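Local coordinates for protein BIM1 (Saccharomyces cerevisiae, PDB 2QJX) that binds microtubules, associating as a full protein with their plus ends, and is present here as its calponin-homology domain, at residues A38-M43 against Y69-S74. Numbering follows the deposited sequence.
Sequences AYCQIM and YKILQS
L72 reaches from helix 69-74 into the notch formed by Y39, C40 and M43, one turn of helix 38-43. Its CG is anti to the backbone N (chi1 -174°), which carries both methyls across to the other helix. CD1 of L72 lies 3.7 Å from CG of M43, where the two side chains cross at about a right angle, and 3.7 Å from the backbone O of Y39. CD2 of L72 packs 3.9 Å from CB of Y39. Beside this, SG of C40 rests 3.9 Å from CG2 of I71 and 4.1 Å from CB of L72.

The aromatic pair is Y39 and Y69. The rings meet at a slant, with CE1 of Y39 3.6 Å from OH of Y69. The two hydroxyls do not pair with each other. Y39 OH is hydrogen-bonded to N98 OD1 and Y69 OH to the backbone O of G34, which should help fix both ring ends in this buried setting.

The segment axes approach to 9.2 Å and run roughly parallel, at 29°. The contact joins helix 37-47 to helix 62-78 in the all-helical core of the calponin-homology domain. Helix 95-112 adjoins both: F101 meets Y39 edge-to-face and touches L72, and L105 touches Y39 and M43.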
loop_
_atom_site.group_PDB
_atom_site.type_symbol
_atom_site.label_atom_id
_atom_site.label_comp_id
_atom_site.label_asym_id
_atom_site.label_seq_id
_atom_site.Cartn_x
_atom_site.Cartn_y
_atom_site.Cartn_z
ATOM N N ALA A 38 0.878 -1.766 3.141
ATOM C CA ALA A 38 1.729 -0.817 2.429
ATOM C C ALA A 38 0.956 -0.096 1.327
ATOM O O ALA A 38 1.130 1.107 1.127
ATOM C CB ALA A 38 2.946 -1.538 1.836
ATOM N N TYR A 39 0.107 -0.828 0.606
ATOM C CA TYR A 39 -0.689 -0.226 -0.464
ATOM C C TYR A 39 -1.534 0.913 0.100
ATOM O O TYR A 39 -1.616 1.995 -0.488
ATOM C CB TYR A 39 -1.606 -1.275 -1.100
ATOM C CG TYR A 39 -0.880 -2.401 -1.804
ATOM C CD1 TYR A 39 -1.498 -3.636 -1.996
ATOM C CD2 TYR A 39 0.424 -2.237 -2.276
ATOM C CE1 TYR A 39 -0.836 -4.683 -2.634
ATOM C CE2 TYR A 39 1.095 -3.275 -2.921
ATOM C CZ TYR A 39 0.460 -4.496 -3.093
ATOM O OH TYR A 39 1.126 -5.532 -3.711
ATOM N N CYS A 40 -2.172 0.659 1.239
ATOM C CA CYS A 40 -2.997 1.673 1.880
ATOM C C CYS A 40 -2.177 2.910 2.200
ATOM O O CYS A 40 -2.608 4.026 1.924
ATOM C CB CYS A 40 -3.596 1.148 3.191
ATOM S SG CYS A 40 -4.996 0.037 2.991
ATOM N N GLN A 41 -1.004 2.719 2.799
ATOM C CA GLN A 41 -0.196 3.875 3.159
ATOM C C GLN A 41 0.394 4.618 1.973
ATOM O O GLN A 41 0.657 5.816 2.069
ATOM C CB GLN A 41 0.909 3.510 4.153
ATOM C CG GLN A 41 1.662 4.757 4.619
ATOM C CD GLN A 41 2.316 4.606 5.965
ATOM O OE1 GLN A 41 2.854 3.548 6.293
ATOM N NE2 GLN A 41 2.296 5.675 6.753
ATOM N N ILE A 42 0.620 3.933 0.858
ATOM C CA ILE A 42 1.128 4.646 -0.308
ATOM C C ILE A 42 0.018 5.619 -0.701
ATOM O O ILE A 42 0.271 6.786 -1.013
ATOM C CB ILE A 42 1.416 3.707 -1.494
ATOM C CG1 ILE A 42 2.644 2.850 -1.186
ATOM C CG2 ILE A 42 1.664 4.523 -2.759
ATOM C CD1 ILE A 42 3.022 1.910 -2.305
HETATM N N MSE A 43 -1.221 5.139 -0.674
HETATM C CA MSE A 43 -2.348 6.000 -1.014
HETATM C C MSE A 43 -2.492 7.119 0.021
HETATM O O MSE A 43 -2.907 8.230 -0.314
HETATM C CB MSE A 43 -3.638 5.184 -1.105
HETATM C CG MSE A 43 -3.655 4.185 -2.265
HETATM SE SE MSE A 43 -3.471 4.995 -4.028
HETATM C CE MSE A 43 -5.334 5.348 -4.396
ATOM N N TYR A 69 -7.637 -4.335 2.458
ATOM C CA TYR A 69 -8.096 -4.212 1.085
ATOM C C TYR A 69 -9.437 -3.491 0.964
ATOM O O TYR A 69 -9.681 -2.790 -0.017
ATOM C CB TYR A 69 -8.144 -5.588 0.419
ATOM C CG TYR A 69 -6.773 -6.055 -0.001
ATOM C CD1 TYR A 69 -6.108 -7.068 0.691
ATOM C CD2 TYR A 69 -6.111 -5.434 -1.058
ATOM C CE1 TYR A 69 -4.813 -7.443 0.339
ATOM C CE2 TYR A 69 -4.820 -5.801 -1.416
ATOM C CZ TYR A 69 -4.177 -6.801 -0.715
ATOM O OH TYR A 69 -2.891 -7.141 -1.064
ATOM N N LYS A 70 -10.309 -3.637 1.952
ATOM C CA LYS A 70 -11.582 -2.935 1.884
ATOM C C LYS A 70 -11.325 -1.438 2.077
ATOM O O LYS A 70 -11.995 -0.596 1.476
ATOM C CB LYS A 70 -12.550 -3.498 2.927
ATOM C CG LYS A 70 -13.026 -4.891 2.528
ATOM C CD LYS A 70 -14.077 -5.479 3.453
ATOM C CE LYS A 70 -14.563 -6.820 2.899
ATOM N NZ LYS A 70 -15.464 -7.550 3.835
ATOM N N ILE A 71 -10.331 -1.115 2.897
ATOM C CA ILE A 71 -9.954 0.278 3.129
ATOM C C ILE A 71 -9.342 0.823 1.840
ATOM O O ILE A 71 -9.623 1.956 1.447
ATOM C CB ILE A 71 -8.924 0.398 4.283
ATOM C CG1 ILE A 71 -9.624 0.165 5.626
ATOM C CG2 ILE A 71 -8.257 1.782 4.260
ATOM C CD1 ILE A 71 -8.668 -0.003 6.821
ATOM N N LEU A 72 -8.511 0.014 1.182
ATOM C CA LEU A 72 -7.877 0.426 -0.071
ATOM C C LEU A 72 -8.938 0.625 -1.150
ATOM O O LEU A 72 -8.922 1.615 -1.887
ATOM C CB LEU A 72 -6.869 -0.633 -0.540
ATOM C CG LEU A 72 -6.030 -0.273 -1.769
ATOM C CD1 LEU A 72 -5.049 0.825 -1.400
ATOM C CD2 LEU A 72 -5.268 -1.504 -2.272
ATOM N N GLN A 73 -9.868 -0.319 -1.246
ATOM C CA GLN A 73 -10.923 -0.211 -2.240
ATOM C C GLN A 73 -11.781 1.025 -2.006
ATOM O O GLN A 73 -12.175 1.694 -2.960
ATOM C CB GLN A 73 -11.789 -1.475 -2.239
ATOM C CG GLN A 73 -11.167 -2.618 -3.031
ATOM C CD GLN A 73 -11.955 -3.908 -2.932
ATOM O OE1 GLN A 73 -12.173 -4.593 -3.932
ATOM N NE2 GLN A 73 -12.373 -4.255 -1.720
ATOM N N SER A 74 -12.062 1.326 -0.740
ATOM C CA SER A 74 -12.865 2.494 -0.394
ATOM C C SER A 74 -12.155 3.773 -0.806
ATOM O O SER A 74 -12.796 4.738 -1.225
ATOM C CB SER A 74 -13.152 2.515 1.107
ATOM O OG SER A 74 -14.088 1.505 1.426
#